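PDB 2FNU: UDP-4-amino-4,6-dideoxy-N-acetyl-beta-L-altrosamine transaminase from Helicobacter pylori, which catalyses the PLP-dependent transamination of a UDP-linked 4-keto sugar, the second step in making the pseudaminic acid that modifies flagellin. Local coordinates for residues P81-F84 with V85-N89. Residues are numbered along the deposited sequence; the frame is centred on the assembly and turned at random.
Sequences PISF and VATAN. With PMP (4'-deoxy-4'-aminopyridoxal-5'-phosphate), chain E; UD1 (uridine-diphosphate-N-acetylglucosamine), chain F.
Ser83 and Thr87 join hydroxyl to hydroxyl where the loop after strand 76-79 turns into helix 86-93. Ser83 OG donates to Thr87 OG1 at 2.8 Å, and Thr87 OG1 is also hydrogen-bonded to Asp154, another residue of the cofactor pocket. With OG swung opposite its own backbone N (chi1 -170°), Ser83 also reaches the cofactor methyl, OG lying 3.5 Å from C2A of PMP. The backbone closes the same turn: Thr87 N donates to Phe84 O over 3.1 Å, the N-H pointing fairly straight (156°) but approaching from above the carbonyl plane.

Tight packing gathers where Phe84 meets the sugar and Ala86. Phe84 CD1 comes within 3.1 Å of UD1 O7', UD1 O5' lies over one face of the ring, offset toward the rim, and Ala86 CB meets Phe84 CD2 at 3.7 Å. The opposite face is looser: Val85 CG1 makes a CH-pi contact 4.3 Å from the Phe84 ring centroid, 16° off the normal. Neither part borders solvent, since every touching residue is buried; His210 of the second subunit meets the Phe84 ring edge-to-face, bringing the dimer interface to the pocket.

PMP N4A lies 1.3 Å from UD1 C4', a covalent bonding distance, so cofactor and sugar form one adduct. The contact thus places one chain segment beside both halves of it: an aromatic wall by the sugar, and a hydrogen-bonded chain from Ser83 OG through Thr87 OG1 to the Asp154 carboxylate. Thr87 OG1 is 3.6 Å from PMP N1, close but not bonded to it, so this chain runs beside the N1 and methyl edge of the pyridine and probably helps to position Asp154 there.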
ATOM      1  N   PRO B  81       4.444 -12.261 -21.441  1.00 12.14           N
ATOM      2  CA  PRO B  81       5.612 -11.406 -21.254  1.00 12.82           C
ATOM      3  C   PRO B  81       5.325  -9.941 -21.586  1.00 12.27           C
ATOM      4  O   PRO B  81       6.165  -9.099 -21.312  1.00 12.64           O
ATOM      5  CB  PRO B  81       6.619 -11.985 -22.258  1.00 14.25           C
ATOM      6  CG  PRO B  81       5.772 -12.488 -23.388  1.00 13.76           C
ATOM      7  CD  PRO B  81       4.496 -13.012 -22.711  1.00 13.63           C
ATOM      8  N   ILE B  82       4.175  -9.666 -22.208  1.00 11.48           N
ATOM      9  CA  ILE B  82       3.793  -8.284 -22.562  1.00 11.99           C
ATOM     10  C   ILE B  82       2.798  -7.779 -21.530  1.00 12.12           C
ATOM     11  O   ILE B  82       1.576  -7.805 -21.727  1.00 12.04           O
ATOM     12  CB  ILE B  82       3.271  -8.164 -24.027  1.00 12.96           C
ATOM     13  CG1 ILE B  82       4.353  -8.635 -25.012  1.00 13.58           C
ATOM     14  CG2 ILE B  82       2.897  -6.716 -24.371  1.00 13.46           C
ATOM     15  CD1 ILE B  82       5.705  -7.866 -24.895  1.00 15.08           C
ATOM     16  N   SER B  83       3.355  -7.371 -20.395  1.00 11.96           N
ATOM     17  CA  SER B  83       2.578  -6.746 -19.326  1.00 10.55           C
ATOM     18  C   SER B  83       3.505  -5.869 -18.549  1.00 12.17           C
ATOM     19  O   SER B  83       4.730  -5.915 -18.760  1.00 12.61           O
ATOM     20  CB  SER B  83       1.978  -7.778 -18.370  1.00 11.38           C
ATOM     21  OG  SER B  83       1.068  -7.099 -17.512  1.00 12.27           O
ATOM     22  N   PHE B  84       2.942  -5.065 -17.652  1.00 10.69           N
ATOM     23  CA  PHE B  84       3.813  -4.364 -16.709  1.00 11.39           C
ATOM     24  C   PHE B  84       4.478  -5.380 -15.784  1.00 10.55           C
ATOM     25  O   PHE B  84       3.896  -6.415 -15.485  1.00 13.90           O
ATOM     26  CB  PHE B  84       3.038  -3.330 -15.897  1.00 12.30           C
ATOM     27  CG  PHE B  84       3.920  -2.471 -15.038  1.00 11.34           C
ATOM     28  CD1 PHE B  84       4.871  -1.646 -15.619  1.00 12.90           C
ATOM     29  CD2 PHE B  84       3.851  -2.550 -13.656  1.00 13.07           C
ATOM     30  CE1 PHE B  84       5.727  -0.867 -14.827  1.00 14.89           C
ATOM     31  CE2 PHE B  84       4.697  -1.771 -12.846  1.00 13.01           C
ATOM     32  CZ  PHE B  84       5.638  -0.940 -13.440  1.00 14.12           C
ATOM     33  N   VAL B  85       5.697  -5.086 -15.328  1.00 10.72           N
ATOM     34  CA  VAL B  85       6.463  -6.090 -14.591  1.00 10.78           C
ATOM     35  C   VAL B  85       5.745  -6.617 -13.338  1.00 10.98           C
ATOM     36  O   VAL B  85       5.960  -7.772 -12.920  1.00 12.25           O
ATOM     37  CB  VAL B  85       7.885  -5.562 -14.260  1.00 11.67           C
ATOM     38  CG1 VAL B  85       7.830  -4.495 -13.142  1.00 12.03           C
ATOM     39  CG2 VAL B  85       8.829  -6.697 -13.888  1.00 14.02           C
ATOM     40  N   ALA B  86       4.885  -5.796 -12.741  1.00 11.59           N
ATOM     41  CA  ALA B  86       4.186  -6.206 -11.515  1.00 11.26           C
ATOM     42  C   ALA B  86       3.448  -7.531 -11.662  1.00 11.46           C
ATOM     43  O   ALA B  86       3.348  -8.285 -10.699  1.00 11.61           O
ATOM     44  CB  ALA B  86       3.199  -5.120 -11.066  1.00 11.98           C
ATOM     45  N   THR B  87       2.894  -7.803 -12.851  1.00 11.78           N
ATOM     46  CA  THR B  87       2.108  -9.022 -13.042  1.00 10.19           C
ATOM     47  C   THR B  87       2.950 -10.246 -12.714  1.00 11.58           C
ATOM     48  O   THR B  87       2.466 -11.216 -12.110  1.00 12.39           O
ATOM     49  CB  THR B  87       1.610  -9.103 -14.489  1.00 10.66           C
ATOM     50  OG1 THR B  87       0.935  -7.883 -14.838  1.00 12.19           O
ATOM     51  CG2 THR B  87       0.618 -10.267 -14.652  1.00 12.95           C
ATOM     52  N   ALA B  88       4.227 -10.184 -13.094  1.00 11.17           N
ATOM     53  CA  ALA B  88       5.156 -11.290 -12.850  1.00 11.77           C
ATOM     54  C   ALA B  88       5.923 -11.147 -11.532  1.00 11.94           C
ATOM     55  O   ALA B  88       6.178 -12.160 -10.874  1.00 13.07           O
ATOM     56  CB  ALA B  88       6.132 -11.451 -14.013  1.00 15.46           C
ATOM     57  N   ASN B  89       6.293  -9.921 -11.138  1.00 11.36           N
ATOM     58  CA  ASN B  89       7.011  -9.758  -9.863  1.00 11.55           C
ATOM     59  C   ASN B  89       6.197 -10.350  -8.721  1.00 10.80           C
ATOM     60  O   ASN B  89       6.753 -10.929  -7.784  1.00 12.61           O
ATOM     61  CB  ASN B  89       7.264  -8.284  -9.511  1.00 13.60           C
ATOM     62  CG  ASN B  89       8.478  -7.662 -10.221  1.00 12.41           C
ATOM     63  OD1 ASN B  89       8.700  -6.434 -10.110  1.00 15.92           O
ATOM     64  ND2 ASN B  89       9.254  -8.458 -10.922  1.00 10.19           N
TER
HETATM   65  N1  PMP E 903      -0.733  -4.769 -14.133  1.00 12.06           N
HETATM   66  C2  PMP E 903      -0.748  -3.990 -15.261  1.00 11.92           C
HETATM   67  C2A PMP E 903      -1.151  -4.623 -16.572  1.00 14.52           C
HETATM   68  C3  PMP E 903      -0.403  -2.635 -15.162  1.00 14.41           C
HETATM   69  O3  PMP E 903      -0.443  -1.831 -16.265  1.00 17.19           O
HETATM   70  C4  PMP E 903      -0.019  -2.079 -13.918  1.00 12.32           C
HETATM   71  C4A PMP E 903       0.442  -0.643 -13.798  1.00 18.26           C
HETATM   72  N4A PMP E 903       1.140  -0.184 -14.979  1.00 23.43           N
HETATM   73  C5  PMP E 903      -0.075  -2.885 -12.776  1.00 10.71           C
HETATM   74  C6  PMP E 903      -0.491  -4.209 -12.905  1.00 14.69           C
HETATM   75  C5A PMP E 903       0.281  -2.350 -11.400  1.00 14.45           C
HETATM   76  O4P PMP E 903      -0.809  -1.553 -10.975  1.00 12.94           O
HETATM   77  P   PMP E 903      -0.583  -0.429  -9.838  1.00 12.08           P
HETATM   78  O1P PMP E 903       0.143   0.709 -10.516  1.00 15.04           O
HETATM   79  O2P PMP E 903      -1.966  -0.004  -9.442  1.00 11.87           O
HETATM   80  O3P PMP E 903       0.174  -1.032  -8.686  1.00 11.88           O
HETATM   81  C1' UD1 F 904       3.862   1.999 -15.158  1.00 33.73           C
HETATM   82  C2' UD1 F 904       3.247   1.350 -16.410  1.00 24.62           C
HETATM   83  C3' UD1 F 904       1.728   1.476 -16.448  1.00 27.42           C
HETATM   84  C4' UD1 F 904       1.115   1.077 -15.099  1.00 37.33           C
HETATM   85  C5' UD1 F 904       1.794   1.721 -13.876  1.00 41.11           C
HETATM   86  C6' UD1 F 904       1.355   3.172 -13.664  1.00 48.72           C
HETATM   87  C7' UD1 F 904       4.868   1.395 -18.270  1.00 34.59           C
HETATM   88  C8' UD1 F 904       5.491   2.194 -19.384  1.00 35.78           C
HETATM   89  N2' UD1 F 904       3.842   1.941 -17.610  1.00 29.11           N
HETATM   90  O1' UD1 F 904       3.829   3.423 -15.267  1.00 38.26           O
HETATM   91  O3' UD1 F 904       1.185   0.616 -17.478  1.00 22.23           O
HETATM   92  O5' UD1 F 904       3.225   1.589 -13.932  1.00 35.47           O
HETATM   93  O7' UD1 F 904       5.289   0.296 -18.000  1.00 25.14           O
HETATM   94  N1  UD1 F 904       1.150  10.845 -15.073  1.00 39.49           N
HETATM   95  C2  UD1 F 904       0.184  11.820 -14.753  1.00 41.53           C
HETATM   96  N3  UD1 F 904      -0.274  11.922 -13.495  1.00 34.64           N
HETATM   97  C4  UD1 F 904       0.172  11.121 -12.516  1.00 39.50           C
HETATM   98  C5  UD1 F 904       1.128  10.137 -12.766  1.00 31.27           C
HETATM   99  C6  UD1 F 904       1.633   9.993 -14.053  1.00 34.35           C
HETATM  100  O2  UD1 F 904      -0.246  12.586 -15.651  1.00 40.02           O
HETATM  101  O4  UD1 F 904      -0.283  11.257 -11.365  1.00 37.16           O
HETATM  102  C1B UD1 F 904       1.645  10.767 -16.462  1.00 37.32           C
HETATM  103  C2B UD1 F 904       2.825  11.721 -16.584  1.00 38.41           C
HETATM  104  O2' UD1 F 904       2.733  12.425 -17.825  1.00 38.23           O
HETATM  105  C3B UD1 F 904       4.039  10.818 -16.570  1.00 38.49           C
HETATM  106  C4B UD1 F 904       3.507   9.538 -17.181  1.00 39.02           C
HETATM  107  O4B UD1 F 904       2.132   9.459 -16.791  1.00 32.49           O
HETATM  108  O3B UD1 F 904       5.140  11.336 -17.327  1.00 40.50           O
HETATM  109  C5B UD1 F 904       4.271   8.343 -16.649  1.00 37.19           C
HETATM  110  O5B UD1 F 904       3.726   7.177 -17.252  1.00 36.53           O
HETATM  111  PA  UD1 F 904       4.599   5.819 -17.253  1.00 39.17           P
HETATM  112  O1A UD1 F 904       3.721   4.697 -17.785  1.00 32.56           O
HETATM  113  O2A UD1 F 904       5.929   6.115 -17.925  1.00 30.63           O
HETATM  114  O3A UD1 F 904       4.788   5.702 -15.649  1.00 33.30           O
HETATM  115  PB  UD1 F 904       5.118   4.320 -14.875  1.00 33.67           P
HETATM  116  O1B UD1 F 904       6.362   3.680 -15.472  1.00 36.47           O
HETATM  117  O2B UD1 F 904       5.036   4.616 -13.385  1.00 32.40           O